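Local structure of minor structural protein 5 (Lactococcus phage Tuc2009, 5E7T) at residues 84-89 / 181-187; 122-128 / 141-147. The protein is probably an accessory part of the phage baseplate, with a galactose-binding-like beta-sandwich domain that may help attach the phage to saccharides on its host. All coordinates share one frame; numbering follows the deposited sequence.

Contact 1 of 2, residues 84-89 / 181-187; sequences DKYTMS and KQELGSI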
ATOM      1  N   ASP B  84     -48.079 -23.461  25.628  1.00 59.66           N
ATOM      2  CA  ASP B  84     -48.064 -22.058  26.001  1.00 58.27           C
ATOM      3  C   ASP B  84     -49.293 -21.402  25.401  1.00 64.31           C
ATOM      4  O   ASP B  84     -49.809 -21.898  24.389  1.00 66.78           O
ATOM      5  CB  ASP B  84     -46.794 -21.379  25.457  1.00 59.10           C
ATOM      6  CG  ASP B  84     -45.580 -21.486  26.358  1.00 68.54           C
ATOM      7  OD1 ASP B  84     -45.640 -22.251  27.357  1.00 69.12           O
ATOM      8  OD2 ASP B  84     -44.576 -20.788  26.087  1.00 73.19           O
ATOM      9  N   LYS B  85     -49.782 -20.306  26.003  1.00 58.06           N
ATOM     10  CA  LYS B  85     -50.948 -19.633  25.427  1.00 56.15           C
ATOM     11  C   LYS B  85     -50.492 -18.338  24.811  1.00 61.24           C
ATOM     12  O   LYS B  85     -49.522 -17.735  25.277  1.00 62.09           O
ATOM     13  CB  LYS B  85     -52.061 -19.363  26.450  1.00 56.60           C
ATOM     14  CG  LYS B  85     -52.218 -20.431  27.506  1.00 62.02           C
ATOM     15  CD  LYS B  85     -53.510 -21.177  27.393  1.00 71.35           C
ATOM     16  CE  LYS B  85     -53.422 -22.517  28.066  1.00 82.69           C
ATOM     17  NZ  LYS B  85     -54.767 -23.118  28.267  1.00103.30           N
ATOM     18  N   TYR B  86     -51.167 -17.932  23.737  1.00 57.43           N
ATOM     19  CA  TYR B  86     -50.942 -16.677  23.027  1.00 56.29           C
ATOM     20  C   TYR B  86     -52.316 -16.091  22.799  1.00 62.61           C
ATOM     21  O   TYR B  86     -53.252 -16.858  22.583  1.00 65.51           O
ATOM     22  CB  TYR B  86     -50.211 -16.901  21.707  1.00 56.30           C
ATOM     23  CG  TYR B  86     -48.746 -17.198  21.897  1.00 59.02           C
ATOM     24  CD1 TYR B  86     -48.315 -18.454  22.322  1.00 61.49           C
ATOM     25  CD2 TYR B  86     -47.778 -16.238  21.620  1.00 60.26           C
ATOM     26  CE1 TYR B  86     -46.964 -18.734  22.514  1.00 61.56           C
ATOM     27  CE2 TYR B  86     -46.419 -16.507  21.802  1.00 61.74           C
ATOM     28  CZ  TYR B  86     -46.018 -17.761  22.243  1.00 68.73           C
ATOM     29  OH  TYR B  86     -44.687 -18.045  22.422  1.00 69.77           O
ATOM     30  N   THR B  87     -52.469 -14.766  22.926  1.00 56.56           N
ATOM     31  CA  THR B  87     -53.759 -14.120  22.755  1.00 56.05           C
ATOM     32  C   THR B  87     -53.730 -13.171  21.567  1.00 61.41           C
ATOM     33  O   THR B  87     -52.836 -12.324  21.463  1.00 61.92           O
ATOM     34  CB  THR B  87     -54.238 -13.471  24.076  1.00 59.40           C
ATOM     35  OG1 THR B  87     -54.304 -14.464  25.104  1.00 61.19           O
ATOM     36  CG2 THR B  87     -55.597 -12.816  23.951  1.00 53.19           C
ATOM     37  N   MET B  88     -54.729 -13.308  20.679  1.00 57.42           N
ATOM     38  CA  MET B  88     -54.889 -12.458  19.514  1.00 56.48           C
ATOM     39  C   MET B  88     -56.031 -11.513  19.768  1.00 60.36           C
ATOM     40  O   MET B  88     -57.029 -11.930  20.331  1.00 61.01           O
ATOM     41  CB  MET B  88     -55.137 -13.291  18.268  1.00 59.00           C
ATOM     42  CG  MET B  88     -53.931 -14.047  17.820  1.00 63.07           C
ATOM     43  SD  MET B  88     -54.294 -14.902  16.282  1.00 68.67           S
ATOM     44  CE  MET B  88     -53.861 -13.584  15.084  1.00 65.38           C
ATOM     45  N   SER B  89     -55.871 -10.237  19.394  1.00 57.13           N
ATOM     46  CA  SER B  89     -56.843  -9.133  19.558  1.00 56.67           C
ATOM     47  C   SER B  89     -56.790  -8.287  18.279  1.00 62.39           C
ATOM     48  O   SER B  89     -55.703  -8.093  17.735  1.00 63.48           O
ATOM     49  CB  SER B  89     -56.510  -8.269  20.777  1.00 58.76           C
ATOM     50  OG  SER B  89     -55.258  -8.589  21.374  1.00 72.30           O
ATOM     51  N   LYS B 181     -53.074  -7.632  17.001  1.00 51.89           N
ATOM     52  CA  LYS B 181     -52.142  -7.939  18.073  1.00 50.76           C
ATOM     53  C   LYS B 181     -52.138  -9.390  18.383  1.00 56.71           C
ATOM     54  O   LYS B 181     -53.184 -10.050  18.391  1.00 57.33           O
ATOM     55  CB  LYS B 181     -52.496  -7.166  19.360  1.00 52.83           C
ATOM     56  CG  LYS B 181     -51.339  -7.058  20.373  1.00 55.05           C
ATOM     57  CD  LYS B 181     -51.780  -6.565  21.726  1.00 49.09           C
ATOM     58  CE  LYS B 181     -50.599  -6.332  22.625  1.00 57.25           C
ATOM     59  NZ  LYS B 181     -51.001  -6.144  24.045  1.00 57.04           N
ATOM     60  N   GLN B 182     -50.941  -9.880  18.683  1.00 53.91           N
ATOM     61  CA  GLN B 182     -50.675 -11.226  19.161  1.00 53.03           C
ATOM     62  C   GLN B 182     -49.676 -11.025  20.286  1.00 57.67           C
ATOM     63  O   GLN B 182     -48.680 -10.303  20.120  1.00 58.30           O
ATOM     64  CB  GLN B 182     -50.100 -12.134  18.069  1.00 53.64           C
ATOM     65  CG  GLN B 182     -49.614 -13.441  18.671  1.00 53.58           C
ATOM     66  CD  GLN B 182     -48.912 -14.337  17.721  1.00 68.22           C
ATOM     67  OE1 GLN B 182     -49.461 -15.353  17.322  1.00 63.80           O
ATOM     68  NE2 GLN B 182     -47.657 -14.030  17.403  1.00 62.92           N
ATOM     69  N   GLU B 183     -49.955 -11.632  21.435  1.00 53.42           N
ATOM     70  CA  GLU B 183     -49.084 -11.515  22.604  1.00 52.81           C
ATOM     71  C   GLU B 183     -49.010 -12.831  23.346  1.00 57.53           C
ATOM     72  O   GLU B 183     -49.925 -13.640  23.268  1.00 59.16           O
ATOM     73  CB  GLU B 183     -49.600 -10.424  23.542  1.00 53.60           C
ATOM     74  CG  GLU B 183     -50.916 -10.761  24.218  1.00 56.09           C
ATOM     75  CD  GLU B 183     -51.682  -9.516  24.588  1.00 81.81           C
ATOM     76  OE1 GLU B 183     -51.417  -8.979  25.686  1.00 53.85           O
ATOM     77  OE2 GLU B 183     -52.536  -9.074  23.781  1.00 88.49           O
ATOM     78  N   LEU B 184     -47.948 -13.023  24.100  1.00 52.29           N
ATOM     79  CA  LEU B 184     -47.776 -14.210  24.903  1.00 51.81           C
ATOM     80  C   LEU B 184     -48.693 -14.047  26.116  1.00 57.95           C
ATOM     81  O   LEU B 184     -48.731 -12.977  26.722  1.00 60.73           O
ATOM     82  CB  LEU B 184     -46.290 -14.295  25.308  1.00 51.02           C
ATOM     83  CG  LEU B 184     -45.906 -15.375  26.308  1.00 53.47           C
ATOM     84  CD1 LEU B 184     -46.017 -16.768  25.703  1.00 52.29           C
ATOM     85  CD2 LEU B 184     -44.552 -15.069  26.915  1.00 51.71           C
ATOM     86  N   GLY B 185     -49.454 -15.066  26.439  1.00 52.92           N
ATOM     87  CA  GLY B 185     -50.363 -14.938  27.565  1.00 53.35           C
ATOM     88  C   GLY B 185     -51.797 -15.311  27.271  1.00 59.72           C
ATOM     89  O   GLY B 185     -52.121 -15.710  26.151  1.00 60.34           O
ATOM     90  N   SER B 186     -52.655 -15.208  28.303  1.00 57.24           N
ATOM     91  CA  SER B 186     -54.076 -15.550  28.288  1.00 57.57           C
ATOM     92  C   SER B 186     -54.981 -14.314  28.340  1.00 62.63           C
ATOM     93  O   SER B 186     -56.203 -14.451  28.485  1.00 63.53           O
ATOM     94  CB  SER B 186     -54.386 -16.456  29.475  1.00 62.04           C
ATOM     95  OG  SER B 186     -53.810 -17.738  29.302  1.00 75.02           O
ATOM     96  N   ILE B 187     -54.382 -13.110  28.262  1.00 57.74           N
ATOM     97  CA  ILE B 187     -55.095 -11.841  28.334  1.00 56.73           C
ATOM     98  C   ILE B 187     -54.713 -10.974  27.150  1.00 61.14           C
ATOM     99  O   ILE B 187     -53.521 -10.853  26.821  1.00 59.94           O
ATOM    100  CB  ILE B 187     -54.826 -11.109  29.690  1.00 59.85           C
ATOM    101  CG1 ILE B 187     -55.367 -11.919  30.882  1.00 61.19           C
ATOM    102  CG2 ILE B 187     -55.418  -9.679  29.700  1.00 60.13           C
ATOM    103  CD1 ILE B 187     -54.748 -11.602  32.208  1.00 68.75           C
TER
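Tyr86 to Ser89 pair with Leu184 back to Lys181 as neighbouring antiparallel strands, their axes 4.6 Å apart, within a beta-sandwich sheet of five strands in this chain. Thr87/Glu183 and Ser89/Lys181 are the hydrogen-bonded pairs, each closed by two backbone bonds, whereas Tyr86/Leu184 and Met88/Gln182 are non-hydrogen-bonded pairs. Beyond Leu184 the ladder gains one more bond, from Gly185 N to Lys85 O (2.9 Å), and the chain leaves the strand at Gly185 with a phi of 128°, where a CB would jam against the preceding carbonyl O. The Gly185 carbonyl lies over strand 85-89, and Thr87 OG1 donates to Gly185 O (2.7 Å) from above the carbonyl plane. With chi1 at -57° this hydroxyl is held beside its backbone N, facing that carbonyl; it is also hydrogen-bonded to Thr144 OG1 on strand 139-146, the neighbour on the other side. On the same face Lys181 NZ lies 3.3 Å from Glu183 OE1 in a salt bridge; Lys181 NZ also bonds Pro190 O and Asn27 O, and Glu183 OE1 bonds Thr189 OG1. On the other face Leu184 lays CD1 over the Tyr86 ring in a CH-pi contact, offset toward the rim, with CD1 3.6 Å from Tyr86 CZ.

Contact 2 of 2, residues 122-128 / 141-147; sequences ICTIDLP and ITQTSTI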
ATOM      1  N   ILE B 122     -52.056 -23.301  14.925  1.00 56.63           N
ATOM      2  CA  ILE B 122     -51.089 -22.988  15.957  1.00 55.24           C
ATOM      3  C   ILE B 122     -51.685 -21.850  16.773  1.00 61.01           C
ATOM      4  O   ILE B 122     -51.860 -21.974  17.976  1.00 61.86           O
ATOM      5  CB  ILE B 122     -49.691 -22.638  15.334  1.00 57.18           C
ATOM      6  CG1 ILE B 122     -49.051 -23.880  14.678  1.00 57.18           C
ATOM      7  CG2 ILE B 122     -48.727 -21.989  16.361  1.00 55.90           C
ATOM      8  CD1 ILE B 122     -48.002 -23.595  13.562  1.00 53.46           C
ATOM      9  N   CYS B 123     -52.009 -20.747  16.114  1.00 58.45           N
ATOM     10  CA  CYS B 123     -52.546 -19.555  16.761  1.00 57.83           C
ATOM     11  C   CYS B 123     -53.470 -18.894  15.775  1.00 61.85           C
ATOM     12  O   CYS B 123     -53.055 -18.514  14.677  1.00 60.79           O
ATOM     13  CB  CYS B 123     -51.414 -18.627  17.179  1.00 57.83           C
ATOM     14  SG  CYS B 123     -51.939 -17.314  18.286  1.00 61.30           S
ATOM     15  N   THR B 124     -54.745 -18.827  16.137  1.00 59.69           N
ATOM     16  CA  THR B 124     -55.809 -18.345  15.264  1.00 59.04           C
ATOM     17  C   THR B 124     -56.869 -17.441  15.946  1.00 59.99           C
ATOM     18  O   THR B 124     -56.950 -17.386  17.182  1.00 59.42           O
ATOM     19  CB  THR B 124     -56.449 -19.576  14.642  1.00 67.61           C
ATOM     20  OG1 THR B 124     -57.458 -19.184  13.708  1.00 71.81           O
ATOM     21  CG2 THR B 124     -57.009 -20.532  15.689  1.00 65.73           C
ATOM     22  N   ILE B 125     -57.702 -16.775  15.114  1.00 53.49           N
ATOM     23  CA  ILE B 125     -58.812 -15.926  15.524  1.00 52.19           C
ATOM     24  C   ILE B 125     -59.881 -15.912  14.443  1.00 60.26           C
ATOM     25  O   ILE B 125     -59.618 -15.508  13.312  1.00 60.67           O
ATOM     26  CB  ILE B 125     -58.380 -14.510  15.993  1.00 53.68           C
ATOM     27  CG1 ILE B 125     -59.569 -13.751  16.624  1.00 51.66           C
ATOM     28  CG2 ILE B 125     -57.652 -13.692  14.882  1.00 54.50           C
ATOM     29  CD1 ILE B 125     -59.179 -12.594  17.360  1.00 46.18           C
ATOM     30  N   ASP B 126     -61.084 -16.391  14.794  1.00 59.60           N
ATOM     31  CA  ASP B 126     -62.235 -16.438  13.901  1.00 59.80           C
ATOM     32  C   ASP B 126     -62.749 -15.014  13.687  1.00 62.02           C
ATOM     33  O   ASP B 126     -62.771 -14.205  14.619  1.00 60.31           O
ATOM     34  CB  ASP B 126     -63.358 -17.280  14.522  1.00 62.59           C
ATOM     35  CG  ASP B 126     -63.361 -18.787  14.295  1.00 76.17           C
ATOM     36  OD1 ASP B 126     -62.543 -19.275  13.465  1.00 75.43           O
ATOM     37  OD2 ASP B 126     -64.216 -19.481  14.926  1.00 84.50           O
ATOM     38  N   LEU B 127     -63.157 -14.719  12.452  1.00 57.88           N
ATOM     39  CA  LEU B 127     -63.707 -13.424  12.086  1.00 55.57           C
ATOM     40  C   LEU B 127     -65.205 -13.592  11.852  1.00 59.77           C
ATOM     41  O   LEU B 127     -65.632 -14.741  11.668  1.00 60.90           O
ATOM     42  CB  LEU B 127     -62.965 -12.829  10.889  1.00 54.30           C
ATOM     43  CG  LEU B 127     -61.494 -12.480  11.130  1.00 55.16           C
ATOM     44  CD1 LEU B 127     -60.949 -11.670   9.992  1.00 54.33           C
ATOM     45  CD2 LEU B 127     -61.295 -11.739  12.432  1.00 53.69           C
ATOM     46  N   PRO B 128     -66.034 -12.509  11.980  1.00 54.37           N
ATOM     47  CA  PRO B 128     -67.493 -12.678  11.902  1.00 53.02           C
ATOM     48  C   PRO B 128     -68.001 -13.324  10.638  1.00 56.77           C
ATOM     49  O   PRO B 128     -67.791 -12.789   9.566  1.00 57.83           O
ATOM     50  CB  PRO B 128     -68.021 -11.252  12.085  1.00 54.37           C
ATOM     51  CG  PRO B 128     -66.994 -10.591  12.905  1.00 59.13           C
ATOM     52  CD  PRO B 128     -65.708 -11.102  12.294  1.00 55.23           C
ATOM     53  N   ILE B 141     -62.311  -8.170  18.411  1.00 56.86           N
ATOM     54  CA  ILE B 141     -62.409  -9.632  18.511  1.00 55.86           C
ATOM     55  C   ILE B 141     -61.156 -10.165  19.187  1.00 59.54           C
ATOM     56  O   ILE B 141     -60.058  -9.797  18.790  1.00 60.17           O
ATOM     57  CB  ILE B 141     -62.674 -10.264  17.116  1.00 58.69           C
ATOM     58  CG1 ILE B 141     -63.873  -9.591  16.420  1.00 59.03           C
ATOM     59  CG2 ILE B 141     -62.915 -11.766  17.238  1.00 60.49           C
ATOM     60  CD1 ILE B 141     -63.876  -9.684  15.002  1.00 65.44           C
ATOM     61  N   THR B 142     -61.312 -10.988  20.235  1.00 56.06           N
ATOM     62  CA  THR B 142     -60.197 -11.576  20.999  1.00 54.95           C
ATOM     63  C   THR B 142     -60.317 -13.100  21.081  1.00 59.51           C
ATOM     64  O   THR B 142     -61.431 -13.634  21.065  1.00 61.38           O
ATOM     65  CB  THR B 142     -60.049 -10.921  22.394  1.00 61.49           C
ATOM     66  OG1 THR B 142     -60.995 -11.465  23.316  1.00 67.32           O
ATOM     67  CG2 THR B 142     -60.163  -9.405  22.365  1.00 56.35           C
ATOM     68  N   GLN B 143     -59.175 -13.803  21.164  1.00 54.63           N
ATOM     69  CA  GLN B 143     -59.115 -15.270  21.257  1.00 54.42           C
ATOM     70  C   GLN B 143     -57.755 -15.727  21.787  1.00 60.09           C
ATOM     71  O   GLN B 143     -56.719 -15.307  21.268  1.00 58.92           O
ATOM     72  CB  GLN B 143     -59.386 -15.901  19.884  1.00 55.51           C
ATOM     73  CG  GLN B 143     -59.285 -17.419  19.806  1.00 58.79           C
ATOM     74  CD  GLN B 143     -60.439 -18.136  20.426  1.00 71.40           C
ATOM     75  OE1 GLN B 143     -61.573 -18.105  19.924  1.00 71.28           O
ATOM     76  NE2 GLN B 143     -60.148 -18.880  21.479  1.00 57.67           N
ATOM     77  N   THR B 144     -57.766 -16.590  22.828  1.00 58.07           N
ATOM     78  CA  THR B 144     -56.544 -17.167  23.374  1.00 57.13           C
ATOM     79  C   THR B 144     -56.396 -18.523  22.722  1.00 60.90           C
ATOM     80  O   THR B 144     -57.384 -19.249  22.593  1.00 61.79           O
ATOM     81  CB  THR B 144     -56.559 -17.226  24.899  1.00 61.87           C
ATOM     82  OG1 THR B 144     -56.816 -15.921  25.439  1.00 66.73           O
ATOM     83  CG2 THR B 144     -55.256 -17.747  25.456  1.00 54.94           C
ATOM     84  N   SER B 145     -55.180 -18.842  22.268  1.00 56.14           N
ATOM     85  CA  SER B 145     -54.854 -20.090  21.602  1.00 55.75           C
ATOM     86  C   SER B 145     -53.767 -20.862  22.357  1.00 61.17           C
ATOM     87  O   SER B 145     -52.835 -20.246  22.862  1.00 61.80           O
ATOM     88  CB  SER B 145     -54.388 -19.801  20.182  1.00 58.25           C
ATOM     89  OG  SER B 145     -55.443 -19.257  19.409  1.00 65.41           O
ATOM     90  N   THR B 146     -53.887 -22.203  22.438  1.00 58.38           N
ATOM     91  CA  THR B 146     -52.871 -23.060  23.054  1.00 59.06           C
ATOM     92  C   THR B 146     -52.002 -23.703  21.943  1.00 64.28           C
ATOM     93  O   THR B 146     -52.517 -24.361  21.015  1.00 65.27           O
ATOM     94  CB  THR B 146     -53.496 -24.096  23.976  1.00 66.58           C
ATOM     95  OG1 THR B 146     -54.309 -23.426  24.929  1.00 74.07           O
ATOM     96  CG2 THR B 146     -52.466 -24.908  24.704  1.00 61.19           C
ATOM     97  N   ILE B 147     -50.687 -23.474  22.036  1.00 58.83           N
ATOM     98  CA  ILE B 147     -49.710 -23.978  21.077  1.00 57.55           C
ATOM     99  C   ILE B 147     -49.779 -25.499  20.998  1.00 61.96           C
ATOM    100  O   ILE B 147     -49.646 -26.170  22.029  1.00 64.21           O
ATOM    101  CB  ILE B 147     -48.284 -23.424  21.354  1.00 59.03           C
ATOM    102  CG1 ILE B 147     -48.256 -21.888  21.353  1.00 56.60           C
ATOM    103  CG2 ILE B 147     -47.261 -24.002  20.385  1.00 61.07           C
ATOM    104  CD1 ILE B 147     -48.739 -21.213  20.055  1.00 63.55           C
TER
HETATM  105  O   HOH W   1     -55.412 -16.622  19.321  1.00 61.26           O
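Ser145, Gln143 and Ile141 project from one side of strand 141-146 onto residues 122-128, joining the two sheets of the beta-sandwich where the strands that are outermost within this chain run past each other without a backbone ladder. The axes of segments 124-126 and 141-146 lie 6.9 Å apart at 142°, so side chains and a water make the join. Ile122 and Cys123 form a classic beta bulge opposite Gln112 at the corner where the chain turns into this region. Ser145 reaches in with CB against Cys123, while its OG, held beside its own backbone N (chi1 -66°), takes a long, weak hydrogen bond from Thr124 N (3.4 Å). The same OG donates to a water, which in turn donates to Thr124 O and to Gln143 O (2.7 Å each), bridging the carbonyls of both strands.

Gln143 and Ile125 slide past each other in opposite directions, Gln143 CB lying 3.9 Å from Ile125 CG1. A bend at chi2 (75°) brings the Gln143 amide back to its own strand, where NE2 donates, nearly in the amide plane, to Thr144 O; it also makes a weak hydrogen bond to the backbone of another protein's chain. That chain adds a strand antiparallel to Ile141 and Thr142, continuing the sheet across the interface.

At the Ile122 end, CG2 of Ile122 meets Ile147 CD1 (3.8 Å). Ile125 extends CG1 and CD1 slantwise across Ile141, placing CD1 beside Ile141 CG2 (3.8 Å). The branches of Ile141 part: CG2 turns to the Asp126 carbonyl, while the Leu127 side chain crosses that of Ile141 at about a right angle, and Ile141 CD1 meets Pro128 tip to tip, 3.6 Å from Pro128 CD.

Contacts 1 and 2 lie with their centres about 9 Å apart in the same beta-sandwich domain. Along the chain, strand 85-98 comes first, both segments of contact 2 follow, and strand 171-184 returns last to complete contact 1. Strand 85-98 joins the two sites, with strand 171-184 on one flank and strand 139-146 on the other; probable hydrogen bonds from Ser145 N to Tyr86 O and from Met88 N to Gln143 O connect them. Contact 1 thus builds within one sheet, whereas contact 2 links that sheet to the four-stranded sheet. Cys123 packs on Met88 and Gln182 between the layers, while strand 139-146 carries the sheet on into another protein.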